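Local coordinates for putative triphosphoribosyl-dephospho-coA synthase (Archaeoglobus fulgidus DSM 4304, PDB 3H9P), which is of unknown function but may bind ATP and act as a triphosphoribosyl-dephospho-CoA synthase, at residues A[193-206]-A[217-229]. Sequence-based numbering, arbitrary orientation.
Sequences KMGREYAEKITEWA and ELDEKLLKDGANP
Tyr198 and Asp225 join the two arms of an antiparallel helical hairpin, formed by helices 196-208 and 212-225. The axes of the short segments run at 163° and come within 11.2 Å of each other. Tyr198 OH donates a very short hydrogen bond of 2.5 Å to Asp225 OD2. The carboxylate oxygen lies at the ring edge, in the ring plane, while the ring and carboxylate planes are turned 68° apart. The Tyr198 ring is carried toward helix 212-225 because CG stands anti to the backbone N (chi1 -174°). Asp225 OD2 also takes a salt bridge from Lys221 NZ, one turn back, at 3.5 Å. A phenylalanine in place of Tyr198 would probably leave Asp225 without its mate from the other helix.

Just after Asp225, helix 212-225 ends in a Schellman motif. Gly226 takes positive phi, and Gly226 N and Ala227 N bond back to Leu223 O and Leu222 O. The turn brings Ala227 CB to 3.8 Å from Tyr198 CE2. Met194, present as selenomethionine, lays CG over one face of the tyrosine ring, near the rim. Lys193 runs its CD alongside Gly226 O.

Further along the hairpin the contact is made mostly by carbon atoms. Ile202 CD1 meets Leu222 CD1 at a tight 3.3 Å, and Ile202 also touches Leu182 of helix 171-182. Trp205 crosses the CD and CE methylenes of Lys221 at about a right angle, with CH2 3.3 Å from Lys221 CE. Leu218 splits its methyls: CD1 packs 3.8 Å from Trp205 CE3, and CD2 reaches the backbone of Ala206.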
loop_
_atom_site.group_PDB
_atom_site.type_symbol
_atom_site.label_atom_id
_atom_site.label_comp_id
_atom_site.label_asym_id
_atom_site.label_seq_id
_atom_site.Cartn_x
_atom_site.Cartn_y
_atom_site.Cartn_z
ATOM N N LYS A 193 -4.847 -2.903 -9.004
ATOM C CA LYS A 193 -5.434 -2.396 -10.255
ATOM C C LYS A 193 -6.949 -2.649 -10.332
ATOM O O LYS A 193 -7.713 -1.736 -10.659
ATOM C CB LYS A 193 -4.741 -3.009 -11.485
ATOM C CG LYS A 193 -5.232 -2.430 -12.806
ATOM C CD LYS A 193 -4.386 -2.859 -13.981
ATOM C CE LYS A 193 -4.778 -2.068 -15.233
ATOM N NZ LYS A 193 -3.609 -1.853 -16.157
HETATM N N MSE A 194 -7.347 -3.894 -10.037
HETATM C CA MSE A 194 -8.720 -4.381 -10.202
HETATM C C MSE A 194 -9.507 -4.480 -8.910
HETATM O O MSE A 194 -10.719 -4.629 -8.945
HETATM C CB MSE A 194 -8.731 -5.777 -10.827
HETATM C CG MSE A 194 -7.892 -5.956 -12.041
HETATM SE SE MSE A 194 -8.210 -4.611 -13.376
HETATM C CE MSE A 194 -10.121 -4.885 -13.800
ATOM N N GLY A 195 -8.826 -4.442 -7.774
ATOM C CA GLY A 195 -9.505 -4.581 -6.501
ATOM C C GLY A 195 -9.386 -5.970 -5.905
ATOM O O GLY A 195 -9.181 -6.948 -6.608
ATOM N N ARG A 196 -9.547 -6.030 -4.594
ATOM C CA ARG A 196 -9.391 -7.228 -3.833
ATOM C C ARG A 196 -10.283 -8.334 -4.351
ATOM O O ARG A 196 -9.822 -9.443 -4.554
ATOM C CB ARG A 196 -9.684 -6.931 -2.351
ATOM C CG ARG A 196 -8.561 -7.308 -1.447
ATOM C CD ARG A 196 -8.505 -6.479 -0.157
ATOM N NE ARG A 196 -7.971 -7.332 0.902
ATOM C CZ ARG A 196 -8.332 -7.294 2.186
ATOM N NH1 ARG A 196 -9.220 -6.406 2.628
ATOM N NH2 ARG A 196 -7.785 -8.147 3.045
ATOM N N GLU A 197 -11.559 -8.046 -4.577
ATOM C CA GLU A 197 -12.493 -9.080 -4.996
ATOM C C GLU A 197 -12.193 -9.667 -6.387
ATOM O O GLU A 197 -12.427 -10.854 -6.617
ATOM C CB GLU A 197 -13.933 -8.609 -4.875
ATOM C CG GLU A 197 -14.871 -9.697 -4.344
ATOM C CD GLU A 197 -15.137 -10.742 -5.403
ATOM O OE1 GLU A 197 -15.285 -10.327 -6.577
ATOM O OE2 GLU A 197 -15.164 -11.951 -5.088
ATOM N N TYR A 198 -11.633 -8.873 -7.293
ATOM C CA TYR A 198 -11.265 -9.393 -8.605
ATOM C C TYR A 198 -10.018 -10.271 -8.497
ATOM O O TYR A 198 -9.948 -11.346 -9.093
ATOM C CB TYR A 198 -11.056 -8.256 -9.625
ATOM C CG TYR A 198 -10.817 -8.742 -11.034
ATOM C CD1 TYR A 198 -11.783 -8.574 -12.037
ATOM C CD2 TYR A 198 -9.628 -9.372 -11.368
ATOM C CE1 TYR A 198 -11.556 -9.048 -13.329
ATOM C CE2 TYR A 198 -9.390 -9.843 -12.653
ATOM C CZ TYR A 198 -10.343 -9.686 -13.617
ATOM O OH TYR A 198 -10.057 -10.167 -14.862
ATOM N N ALA A 199 -9.034 -9.833 -7.720
ATOM C CA ALA A 199 -7.879 -10.690 -7.406
ATOM C C ALA A 199 -8.276 -12.064 -6.772
ATOM O O ALA A 199 -7.764 -13.118 -7.160
ATOM C CB ALA A 199 -6.877 -9.940 -6.542
ATOM N N GLU A 200 -9.184 -12.045 -5.805
ATOM C CA GLU A 200 -9.636 -13.289 -5.148
ATOM C C GLU A 200 -10.311 -14.170 -6.174
ATOM O O GLU A 200 -10.222 -15.398 -6.117
ATOM C CB GLU A 200 -10.617 -12.993 -4.011
ATOM C CG GLU A 200 -10.232 -13.626 -2.696
ATOM C CD GLU A 200 -9.563 -12.635 -1.746
ATOM O OE1 GLU A 200 -10.274 -11.932 -0.992
ATOM O OE2 GLU A 200 -8.322 -12.551 -1.739
ATOM N N LYS A 201 -10.960 -13.531 -7.140
ATOM C CA LYS A 201 -11.726 -14.265 -8.128
ATOM C C LYS A 201 -10.832 -15.041 -9.078
ATOM O O LYS A 201 -11.225 -16.080 -9.573
ATOM C CB LYS A 201 -12.658 -13.341 -8.901
ATOM C CG LYS A 201 -13.904 -14.047 -9.378
ATOM C CD LYS A 201 -15.002 -14.120 -8.331
ATOM C CE LYS A 201 -16.360 -14.338 -8.993
ATOM N NZ LYS A 201 -17.526 -14.394 -8.027
ATOM N N ILE A 202 -9.628 -14.524 -9.323
ATOM C CA ILE A 202 -8.610 -15.189 -10.139
ATOM C C ILE A 202 -8.223 -16.496 -9.517
ATOM O O ILE A 202 -8.104 -17.498 -10.203
ATOM C CB ILE A 202 -7.333 -14.319 -10.286
ATOM C CG1 ILE A 202 -7.673 -12.966 -10.917
ATOM C CG2 ILE A 202 -6.221 -15.040 -11.128
ATOM C CD1 ILE A 202 -8.361 -13.093 -12.209
ATOM N N THR A 203 -8.013 -16.499 -8.206
ATOM C CA THR A 203 -7.643 -17.740 -7.559
ATOM C C THR A 203 -8.728 -18.780 -7.825
ATOM O O THR A 203 -8.409 -19.914 -8.178
ATOM C CB THR A 203 -7.354 -17.576 -6.085
ATOM O OG1 THR A 203 -8.563 -17.248 -5.421
ATOM C CG2 THR A 203 -6.326 -16.466 -5.865
ATOM N N GLU A 204 -9.996 -18.376 -7.757
ATOM C CA GLU A 204 -11.107 -19.324 -7.979
ATOM C C GLU A 204 -11.208 -19.785 -9.426
ATOM O O GLU A 204 -11.562 -20.955 -9.684
ATOM C CB GLU A 204 -12.442 -18.759 -7.492
ATOM C CG GLU A 204 -12.417 -18.506 -5.996
ATOM C CD GLU A 204 -13.572 -17.661 -5.490
ATOM O OE1 GLU A 204 -14.210 -16.977 -6.313
ATOM O OE2 GLU A 204 -13.834 -17.675 -4.261
ATOM N N TRP A 205 -10.916 -18.870 -10.358
ATOM C CA TRP A 205 -10.951 -19.222 -11.778
ATOM C C TRP A 205 -9.752 -20.076 -12.086
ATOM O O TRP A 205 -9.858 -21.053 -12.831
ATOM C CB TRP A 205 -10.935 -17.994 -12.687
ATOM C CG TRP A 205 -12.111 -17.075 -12.502
ATOM C CD1 TRP A 205 -13.366 -17.415 -12.064
ATOM C CD2 TRP A 205 -12.143 -15.669 -12.756
ATOM N NE1 TRP A 205 -14.166 -16.301 -12.012
ATOM C CE2 TRP A 205 -13.444 -15.215 -12.436
ATOM C CE3 TRP A 205 -11.204 -14.747 -13.230
ATOM C CZ2 TRP A 205 -13.831 -13.869 -12.586
ATOM C CZ3 TRP A 205 -11.579 -13.411 -13.352
ATOM C CH2 TRP A 205 -12.880 -12.986 -13.029
ATOM N N ALA A 206 -8.607 -19.721 -11.490
ATOM C CA ALA A 206 -7.397 -20.517 -11.691
ATOM C C ALA A 206 -7.624 -21.948 -11.245
ATOM O O ALA A 206 -7.243 -22.856 -11.960
ATOM C CB ALA A 206 -6.146 -19.904 -10.995
ATOM N N GLU A 217 -8.800 -19.443 -22.195
ATOM C CA GLU A 217 -9.961 -18.661 -21.805
ATOM C C GLU A 217 -9.547 -17.662 -20.747
ATOM O O GLU A 217 -9.628 -16.453 -20.956
ATOM C CB GLU A 217 -11.001 -19.585 -21.194
ATOM C CG GLU A 217 -12.412 -19.350 -21.650
ATOM C CD GLU A 217 -13.296 -20.543 -21.335
ATOM O OE1 GLU A 217 -12.883 -21.367 -20.476
ATOM O OE2 GLU A 217 -14.387 -20.661 -21.934
ATOM N N LEU A 218 -9.068 -18.185 -19.621
ATOM C CA LEU A 218 -8.677 -17.367 -18.498
ATOM C C LEU A 218 -7.639 -16.354 -18.921
ATOM O O LEU A 218 -7.793 -15.170 -18.646
ATOM C CB LEU A 218 -8.165 -18.217 -17.339
ATOM C CG LEU A 218 -7.670 -17.468 -16.092
ATOM C CD1 LEU A 218 -8.726 -16.549 -15.479
ATOM C CD2 LEU A 218 -7.210 -18.487 -15.044
ATOM N N ASP A 219 -6.602 -16.804 -19.616
ATOM C CA ASP A 219 -5.531 -15.900 -19.999
ATOM C C ASP A 219 -6.117 -14.745 -20.766
ATOM O O ASP A 219 -5.804 -13.581 -20.488
ATOM C CB ASP A 219 -4.486 -16.623 -20.843
ATOM C CG ASP A 219 -3.550 -17.470 -20.004
ATOM O OD1 ASP A 219 -3.403 -17.154 -18.796
ATOM O OD2 ASP A 219 -2.978 -18.452 -20.537
ATOM N N GLU A 220 -7.011 -15.071 -21.696
ATOM C CA GLU A 220 -7.649 -14.062 -22.523
ATOM C C GLU A 220 -8.618 -13.153 -21.768
ATOM O O GLU A 220 -8.868 -12.014 -22.202
ATOM C CB GLU A 220 -8.346 -14.700 -23.718
ATOM C CG GLU A 220 -8.349 -13.802 -24.906
ATOM C CD GLU A 220 -9.443 -14.146 -25.895
ATOM O OE1 GLU A 220 -9.520 -15.329 -26.317
ATOM O OE2 GLU A 220 -10.224 -13.225 -26.243
ATOM N N LYS A 221 -9.173 -13.652 -20.663
ATOM C CA LYS A 221 -10.058 -12.812 -19.855
ATOM C C LYS A 221 -9.245 -11.779 -19.079
ATOM O O LYS A 221 -9.587 -10.593 -19.044
ATOM C CB LYS A 221 -10.923 -13.629 -18.906
ATOM C CG LYS A 221 -12.046 -12.783 -18.297
ATOM C CD LYS A 221 -12.245 -13.056 -16.788
ATOM C CE LYS A 221 -13.341 -12.163 -16.223
ATOM N NZ LYS A 221 -14.234 -11.641 -17.301
ATOM N N LEU A 222 -8.167 -12.268 -18.469
ATOM C CA LEU A 222 -7.168 -11.455 -17.797
ATOM C C LEU A 222 -6.606 -10.353 -18.705
ATOM O O LEU A 222 -6.458 -9.201 -18.285
ATOM C CB LEU A 222 -6.055 -12.372 -17.281
ATOM C CG LEU A 222 -6.188 -12.911 -15.846
ATOM C CD1 LEU A 222 -7.631 -13.192 -15.432
ATOM C CD2 LEU A 222 -5.281 -14.121 -15.580
ATOM N N LEU A 223 -6.318 -10.715 -19.952
ATOM C CA LEU A 223 -5.891 -9.744 -20.955
ATOM C C LEU A 223 -6.968 -8.710 -21.308
ATOM O O LEU A 223 -6.731 -7.508 -21.166
ATOM C CB LEU A 223 -5.377 -10.440 -22.215
ATOM C CG LEU A 223 -4.609 -9.515 -23.160
ATOM C CD1 LEU A 223 -3.362 -8.972 -22.470
ATOM C CD2 LEU A 223 -4.247 -10.234 -24.448
ATOM N N LYS A 224 -8.139 -9.153 -21.764
ATOM C CA LYS A 224 -9.212 -8.203 -22.087
ATOM C C LYS A 224 -9.511 -7.304 -20.879
ATOM O O LYS A 224 -9.812 -6.119 -21.037
ATOM C CB LYS A 224 -10.474 -8.916 -22.573
ATOM C CG LYS A 224 -10.389 -9.493 -23.997
ATOM C CD LYS A 224 -10.956 -8.529 -25.103
ATOM C CE LYS A 224 -11.722 -9.301 -26.186
ATOM N NZ LYS A 224 -12.590 -8.441 -27.077
ATOM N N ASP A 225 -9.393 -7.860 -19.675
ATOM C CA ASP A 225 -9.586 -7.074 -18.464
ATOM C C ASP A 225 -8.437 -6.139 -18.103
ATOM O O ASP A 225 -8.643 -5.203 -17.327
ATOM C CB ASP A 225 -9.918 -7.975 -17.280
ATOM C CG ASP A 225 -11.331 -8.495 -17.345
ATOM O OD1 ASP A 225 -12.071 -8.062 -18.246
ATOM O OD2 ASP A 225 -11.713 -9.334 -16.514
ATOM N N GLY A 226 -7.245 -6.374 -18.661
ATOM C CA GLY A 226 -6.041 -5.597 -18.302
ATOM C C GLY A 226 -5.461 -6.040 -16.958
ATOM O O GLY A 226 -4.759 -5.274 -16.274
ATOM N N ALA A 227 -5.750 -7.279 -16.573
ATOM C CA ALA A 227 -5.296 -7.813 -15.290
ATOM C C ALA A 227 -4.126 -8.765 -15.484
ATOM O O ALA A 227 -4.334 -9.884 -15.920
ATOM C CB ALA A 227 -6.446 -8.546 -14.609
ATOM N N ASN A 228 -2.910 -8.351 -15.169
ATOM C CA ASN A 228 -1.763 -9.234 -15.339
ATOM C C ASN A 228 -1.229 -9.685 -13.997
ATOM O O ASN A 228 -0.820 -8.861 -13.212
ATOM C CB ASN A 228 -0.640 -8.540 -16.112
ATOM C CG ASN A 228 0.706 -9.294 -16.002
ATOM O OD1 ASN A 228 0.791 -10.491 -16.301
ATOM N ND2 ASN A 228 1.741 -8.600 -15.554
ATOM N N PRO A 229 -1.222 -10.992 -13.727
ATOM C CA PRO A 229 -0.730 -11.496 -12.437
ATOM C C PRO A 229 0.785 -11.583 -12.369
ATOM O O PRO A 229 1.336 -12.677 -12.201
ATOM C CB PRO A 229 -1.303 -12.906 -12.354
ATOM C CG PRO A 229 -2.018 -13.167 -13.631
ATOM C CD PRO A 229 -1.714 -12.077 -14.594
#